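Local coordinates for UPF0045 protein MJ1052 (Methanocaldococcus jannaschii, PDB 2EKY) that is of unconfirmed function but probably binds thiamine or a related small molecule, at residues I14-G19 with R73-L78; K34-K39 with L57-E62. All blocks are in the same frame, centred on the assembly; numbering follows the deposited sequence.

The two contacts illustrate how one small alpha+beta fold is held by different chemistry in different places. Interaction 1 is buried, with help from neighbouring subunits, and joins strands 6-16 and 73-83 by main-chain hydrogen bonds, with aliphatic side chains meeting on one face. Interaction 2 is a surface contact and joins the end of helix 23-35 and the turn after it to helix 53-68, through a tyrosine ring over an alanine and a water between two charges. Along the chain it is nested within the loop closed by interaction 1. Their centres are about 18 Å apart, yet they touch: Phe-60 and Leu-57 of the helix pack on Ser-76, Ser-77 and Leu-78 of the strand.

Interaction 1 of 2, residues I14-G19 with R73-L78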
loop_
_atom_site.group_PDB
_atom_site.type_symbol
_atom_site.label_atom_id
_atom_site.label_comp_id
_atom_site.label_asym_id
_atom_site.label_seq_id
_atom_site.Cartn_x
_atom_site.Cartn_y
_atom_site.Cartn_z
ATOM N N ILE B 14 7.705 8.160 -3.146
ATOM C CA ILE B 14 6.977 9.396 -3.423
ATOM C C ILE B 14 7.620 10.631 -2.810
ATOM O O ILE B 14 7.600 10.815 -1.601
ATOM C CB ILE B 14 5.529 9.305 -2.903
ATOM C CG1 ILE B 14 4.838 8.082 -3.508
ATOM C CG2 ILE B 14 4.766 10.578 -3.247
ATOM C CD1 ILE B 14 3.446 7.829 -2.948
ATOM N N PRO B 15 8.206 11.497 -3.644
ATOM C CA PRO B 15 8.822 12.687 -3.065
ATOM C C PRO B 15 7.795 13.796 -2.868
ATOM O O PRO B 15 6.916 14.000 -3.712
ATOM C CB PRO B 15 9.878 13.059 -4.098
ATOM C CG PRO B 15 9.210 12.693 -5.381
ATOM C CD PRO B 15 8.570 11.352 -5.066
ATOM N N LEU B 16 7.884 14.480 -1.735
ATOM C CA LEU B 16 7.003 15.598 -1.459
ATOM C C LEU B 16 7.886 16.823 -1.647
ATOM O O LEU B 16 8.585 17.254 -0.729
ATOM C CB LEU B 16 6.449 15.534 -0.034
ATOM C CG LEU B 16 5.223 14.630 0.163
ATOM C CD1 LEU B 16 5.542 13.206 -0.272
ATOM C CD2 LEU B 16 4.792 14.661 1.620
ATOM N N GLY B 17 7.881 17.347 -2.866
ATOM C CA GLY B 17 8.684 18.511 -3.178
ATOM C C GLY B 17 7.861 19.590 -3.852
ATOM O O GLY B 17 6.635 19.615 -3.732
ATOM N N LYS B 18 8.543 20.479 -4.567
ATOM C CA LYS B 18 7.899 21.582 -5.274
ATOM C C LYS B 18 7.543 21.215 -6.711
ATOM O O LYS B 18 8.410 20.822 -7.492
ATOM C CB LYS B 18 8.824 22.805 -5.276
ATOM C CG LYS B 18 8.585 23.752 -6.444
ATOM C CD LYS B 18 8.339 25.168 -5.976
ATOM C CE LYS B 18 7.041 25.252 -5.199
ATOM N NZ LYS B 18 6.840 26.597 -4.651
ATOM N N GLY B 19 6.268 21.359 -7.059
ATOM C CA GLY B 19 5.829 21.031 -8.404
ATOM C C GLY B 19 5.245 19.634 -8.461
ATOM O O GLY B 19 5.764 18.716 -7.826
ATOM N N ARG B 73 10.839 15.776 2.130
ATOM C CA ARG B 73 10.059 14.686 2.701
ATOM C C ARG B 73 9.800 13.620 1.658
ATOM O O ARG B 73 9.544 13.926 0.490
ATOM C CB ARG B 73 8.728 15.219 3.244
ATOM C CG ARG B 73 7.902 14.200 4.043
ATOM C CD ARG B 73 6.637 14.858 4.588
ATOM N NE ARG B 73 6.011 14.088 5.664
ATOM C CZ ARG B 73 5.000 14.534 6.404
ATOM N NH1 ARG B 73 4.495 15.745 6.181
ATOM N NH2 ARG B 73 4.505 13.781 7.379
ATOM N N VAL B 74 9.871 12.365 2.088
ATOM C CA VAL B 74 9.641 11.242 1.191
ATOM C C VAL B 74 8.791 10.168 1.862
ATOM O O VAL B 74 9.003 9.830 3.028
ATOM C CB VAL B 74 10.984 10.594 0.750
ATOM C CG1 VAL B 74 10.723 9.383 -0.147
ATOM C CG2 VAL B 74 11.842 11.623 0.010
ATOM N N VAL B 75 7.820 9.646 1.122
ATOM C CA VAL B 75 6.975 8.570 1.628
ATOM C C VAL B 75 7.280 7.403 0.697
ATOM O O VAL B 75 6.957 7.449 -0.494
ATOM C CB VAL B 75 5.467 8.927 1.549
ATOM C CG1 VAL B 75 4.634 7.759 2.059
ATOM C CG2 VAL B 75 5.176 10.177 2.379
ATOM N N SER B 76 7.920 6.367 1.229
ATOM C CA SER B 76 8.288 5.221 0.413
ATOM C C SER B 76 7.613 3.957 0.904
ATOM O O SER B 76 7.513 3.728 2.104
ATOM C CB SER B 76 9.803 5.043 0.432
ATOM O OG SER B 76 10.454 6.232 0.008
ATOM N N SER B 77 7.157 3.141 -0.039
ATOM C CA SER B 77 6.470 1.902 0.288
ATOM C C SER B 77 7.172 0.700 -0.321
ATOM O O SER B 77 7.654 0.753 -1.454
ATOM C CB SER B 77 5.030 1.947 -0.236
ATOM O OG SER B 77 4.329 3.066 0.282
ATOM N N LEU B 78 7.217 -0.384 0.442
ATOM C CA LEU B 78 7.829 -1.633 -0.006
ATOM C C LEU B 78 6.848 -2.751 0.312
ATOM O O LEU B 78 6.410 -2.883 1.451
ATOM C CB LEU B 78 9.139 -1.903 0.746
ATOM C CG LEU B 78 9.717 -3.320 0.596
ATOM C CD1 LEU B 78 10.167 -3.547 -0.841
ATOM C CD2 LEU B 78 10.886 -3.519 1.557
#
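The antiparallel pairing of strands 6-16 and 73-83 brings Ile-14 opposite Val-75 as a hydrogen-bonded pair. Ile-14 N donates to Val-75 O at 2.8 Å, and Val-75 N returns a nearly straight bond to Ile-14 O at 3.0 Å. Ile-14 O is also approached by Val-74 CA, a CA-H...O contact of 3.5 Å. Two residues on, past the non-hydrogen-bonded pair Pro-15 and Val-74, Leu-16 N donates to Arg-73 O at 2.8 Å.

Side chains of Ile-14, Leu-16, Arg-73 and Val-75 share one face. Leu-16 and Arg-73 run alongside each other, Leu-16 CD2 lying 3.5 Å from Arg-73 CD, while Leu-16 CD1 meets Val-75 CG2 at 4.0 Å. With CG anti to the backbone N (chi1 -172°) and the chain extended to NE, Arg-73 carries its guanidinium past the leucine to a hydrogen bond with Ala-20 O of a third subunit and a salt bridge with Asp-81 of a second. Replacing Leu-16 by alanine would probably open a gap beside the Arg-73 methylenes and leave Val-75 CG2 without its methyl neighbour.

Strand 73-83 continues the sheet into the second subunit; Pro-15 and Val-74 point to the opposite face, covered by helix 53-68 as in ferredoxin-like alpha+beta folds.

Interaction 2 of 2, residues K34-K39 with L57-E62; sequences KKYDLK and LKAFKE
With CG anti to its carbonyl carbon (chi1 -68°), Tyr-36 sends its ring from the turn that follows helix 23-35 across to helix 53-68, where Ala-59 lies under one face. Glu-62, with CG anti to the backbone N (chi1 -176°), bends at chi2 (55°), which turns its carboxylate toward Lys-35.

The methyl of Ala-59 makes a CH-pi contact: CB stands 3.8 Å from the centroid of the Tyr-36 ring and close to its normal, displaced toward the rim where CD1 and CG lie. The outer part of the ring continues over the helix backbone, with CZ 3.8 Å from Ala-59 CA. At the far end, the hydroxyl meets aliphatic carbon, Tyr-36 OH being 3.3 Å from Glu-62 CB.

This contact closes the end of the pair of helices on one face of the antiparallel sheet, in the manner of a ferredoxin-like fold, and the small alanine lets the ring lie close to the helix. Phe-33 and Leu-38 reach the same residue, Leu-38 CD1 at 3.9 Å from Ala-59 CB. Asp-37, at the centre of an inverse gamma turn, leads the chain from Tyr-36 toward strand 39-42.

Lys-35 and Glu-62 carry opposite charges but do not touch directly. A bridging water accepts from Lys-35 NZ at 3.1 Å and donates to Glu-62 OE2 at 2.7 Å.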
loop_
_atom_site.group_PDB
_atom_site.type_symbol
_atom_site.label_atom_id
_atom_site.label_comp_id
_atom_site.label_asym_id
_atom_site.label_seq_id
_atom_site.Cartn_x
_atom_site.Cartn_y
_atom_site.Cartn_z
ATOM N N LYS B 34 18.599 -0.328 -10.085
ATOM C CA LYS B 34 19.342 -0.990 -11.151
ATOM C C LYS B 34 20.803 -1.240 -10.798
ATOM O O LYS B 34 21.449 -2.097 -11.402
ATOM C CB LYS B 34 19.267 -0.174 -12.444
ATOM C CG LYS B 34 17.883 -0.131 -13.076
ATOM C CD LYS B 34 17.897 0.673 -14.366
ATOM C CE LYS B 34 16.507 0.769 -14.966
ATOM N NZ LYS B 34 16.513 1.524 -16.252
ATOM N N LYS B 35 21.323 -0.495 -9.829
ATOM C CA LYS B 35 22.713 -0.659 -9.412
ATOM C C LYS B 35 22.898 -1.902 -8.551
ATOM O O LYS B 35 24.023 -2.371 -8.354
ATOM C CB LYS B 35 23.191 0.569 -8.632
ATOM C CG LYS B 35 23.294 1.834 -9.466
ATOM C CD LYS B 35 23.872 2.990 -8.650
ATOM C CE LYS B 35 23.005 3.311 -7.438
ATOM N NZ LYS B 35 23.520 4.474 -6.660
ATOM N N TYR B 36 21.793 -2.432 -8.035
ATOM C CA TYR B 36 21.852 -3.621 -7.199
ATOM C C TYR B 36 21.649 -4.892 -8.013
ATOM O O TYR B 36 21.327 -4.844 -9.199
ATOM C CB TYR B 36 20.818 -3.537 -6.066
ATOM C CG TYR B 36 21.144 -2.469 -5.044
ATOM C CD1 TYR B 36 20.943 -1.117 -5.327
ATOM C CD2 TYR B 36 21.714 -2.807 -3.816
ATOM C CE1 TYR B 36 21.307 -0.128 -4.413
ATOM C CE2 TYR B 36 22.082 -1.827 -2.897
ATOM C CZ TYR B 36 21.878 -0.491 -3.202
ATOM O OH TYR B 36 22.260 0.478 -2.303
ATOM N N ASP B 37 21.848 -6.029 -7.359
ATOM C CA ASP B 37 21.722 -7.334 -8.000
ATOM C C ASP B 37 20.263 -7.777 -8.014
ATOM O O ASP B 37 19.875 -8.732 -7.337
ATOM C CB ASP B 37 22.597 -8.337 -7.242
ATOM C CG ASP B 37 22.765 -9.639 -7.981
ATOM O OD1 ASP B 37 22.692 -9.628 -9.229
ATOM O OD2 ASP B 37 22.986 -10.670 -7.311
ATOM N N LEU B 38 19.461 -7.079 -8.811
ATOM C CA LEU B 38 18.033 -7.355 -8.892
ATOM C C LEU B 38 17.487 -7.233 -10.303
ATOM O O LEU B 38 18.064 -6.554 -11.149
ATOM C CB LEU B 38 17.274 -6.348 -8.024
ATOM C CG LEU B 38 17.786 -6.065 -6.613
ATOM C CD1 LEU B 38 17.275 -4.709 -6.146
ATOM C CD2 LEU B 38 17.345 -7.170 -5.677
ATOM N N LYS B 39 16.365 -7.904 -10.544
ATOM C CA LYS B 39 15.686 -7.804 -11.822
ATOM C C LYS B 39 14.730 -6.650 -11.543
ATOM O O LYS B 39 14.028 -6.649 -10.524
ATOM C CB LYS B 39 14.906 -9.082 -12.136
ATOM C CG LYS B 39 14.083 -8.993 -13.414
ATOM C CD LYS B 39 13.400 -10.316 -13.736
ATOM C CE LYS B 39 12.560 -10.212 -15.002
ATOM N NZ LYS B 39 11.846 -11.490 -15.310
ATOM N N LEU B 57 15.955 -4.925 0.558
ATOM C CA LEU B 57 15.836 -4.015 1.694
ATOM C C LEU B 57 16.928 -2.945 1.628
ATOM O O LEU B 57 16.676 -1.773 1.924
ATOM C CB LEU B 57 15.917 -4.796 3.009
ATOM C CG LEU B 57 14.646 -5.592 3.337
ATOM C CD1 LEU B 57 14.937 -6.647 4.385
ATOM C CD2 LEU B 57 13.558 -4.641 3.822
ATOM N N LYS B 58 18.134 -3.341 1.226
ATOM C CA LYS B 58 19.241 -2.395 1.107
ATOM C C LYS B 58 18.953 -1.389 -0.001
ATOM O O LYS B 58 19.135 -0.184 0.175
ATOM C CB LYS B 58 20.547 -3.125 0.779
ATOM C CG LYS B 58 20.994 -4.118 1.828
ATOM C CD LYS B 58 22.176 -4.930 1.322
ATOM C CE LYS B 58 22.531 -6.043 2.290
ATOM N NZ LYS B 58 23.695 -6.835 1.803
ATOM N N ALA B 59 18.514 -1.893 -1.151
ATOM C CA ALA B 59 18.203 -1.036 -2.290
ATOM C C ALA B 59 17.081 -0.063 -1.939
ATOM O O ALA B 59 17.124 1.115 -2.312
ATOM C CB ALA B 59 17.801 -1.890 -3.493
ATOM N N PHE B 60 16.084 -0.565 -1.213
ATOM C CA PHE B 60 14.943 0.246 -0.799
ATOM C C PHE B 60 15.413 1.422 0.054
ATOM O O PHE B 60 15.066 2.579 -0.208
ATOM C CB PHE B 60 13.951 -0.618 -0.004
ATOM C CG PHE B 60 12.758 0.141 0.520
ATOM C CD1 PHE B 60 11.856 0.747 -0.351
ATOM C CD2 PHE B 60 12.535 0.244 1.889
ATOM C CE1 PHE B 60 10.753 1.442 0.134
ATOM C CE2 PHE B 60 11.431 0.939 2.386
ATOM C CZ PHE B 60 10.538 1.539 1.508
ATOM N N LYS B 61 16.210 1.130 1.075
ATOM C CA LYS B 61 16.706 2.185 1.949
ATOM C C LYS B 61 17.529 3.213 1.178
ATOM O O LYS B 61 17.393 4.416 1.397
ATOM C CB LYS B 61 17.564 1.606 3.083
ATOM C CG LYS B 61 17.977 2.669 4.096
ATOM C CD LYS B 61 19.005 2.184 5.112
ATOM C CE LYS B 61 19.373 3.326 6.061
ATOM N NZ LYS B 61 20.482 2.999 7.005
ATOM N N GLU B 62 18.379 2.748 0.272
ATOM C CA GLU B 62 19.215 3.674 -0.483
ATOM C C GLU B 62 18.415 4.527 -1.467
ATOM O O GLU B 62 18.710 5.711 -1.639
ATOM C CB GLU B 62 20.315 2.908 -1.216
ATOM C CG GLU B 62 21.313 3.789 -1.964
ATOM C CD GLU B 62 21.973 4.836 -1.074
ATOM O OE1 GLU B 62 22.055 4.615 0.148
ATOM O OE2 GLU B 62 22.424 5.874 -1.604
HETATM O O HOH W 1 22.590 6.213 -4.249
#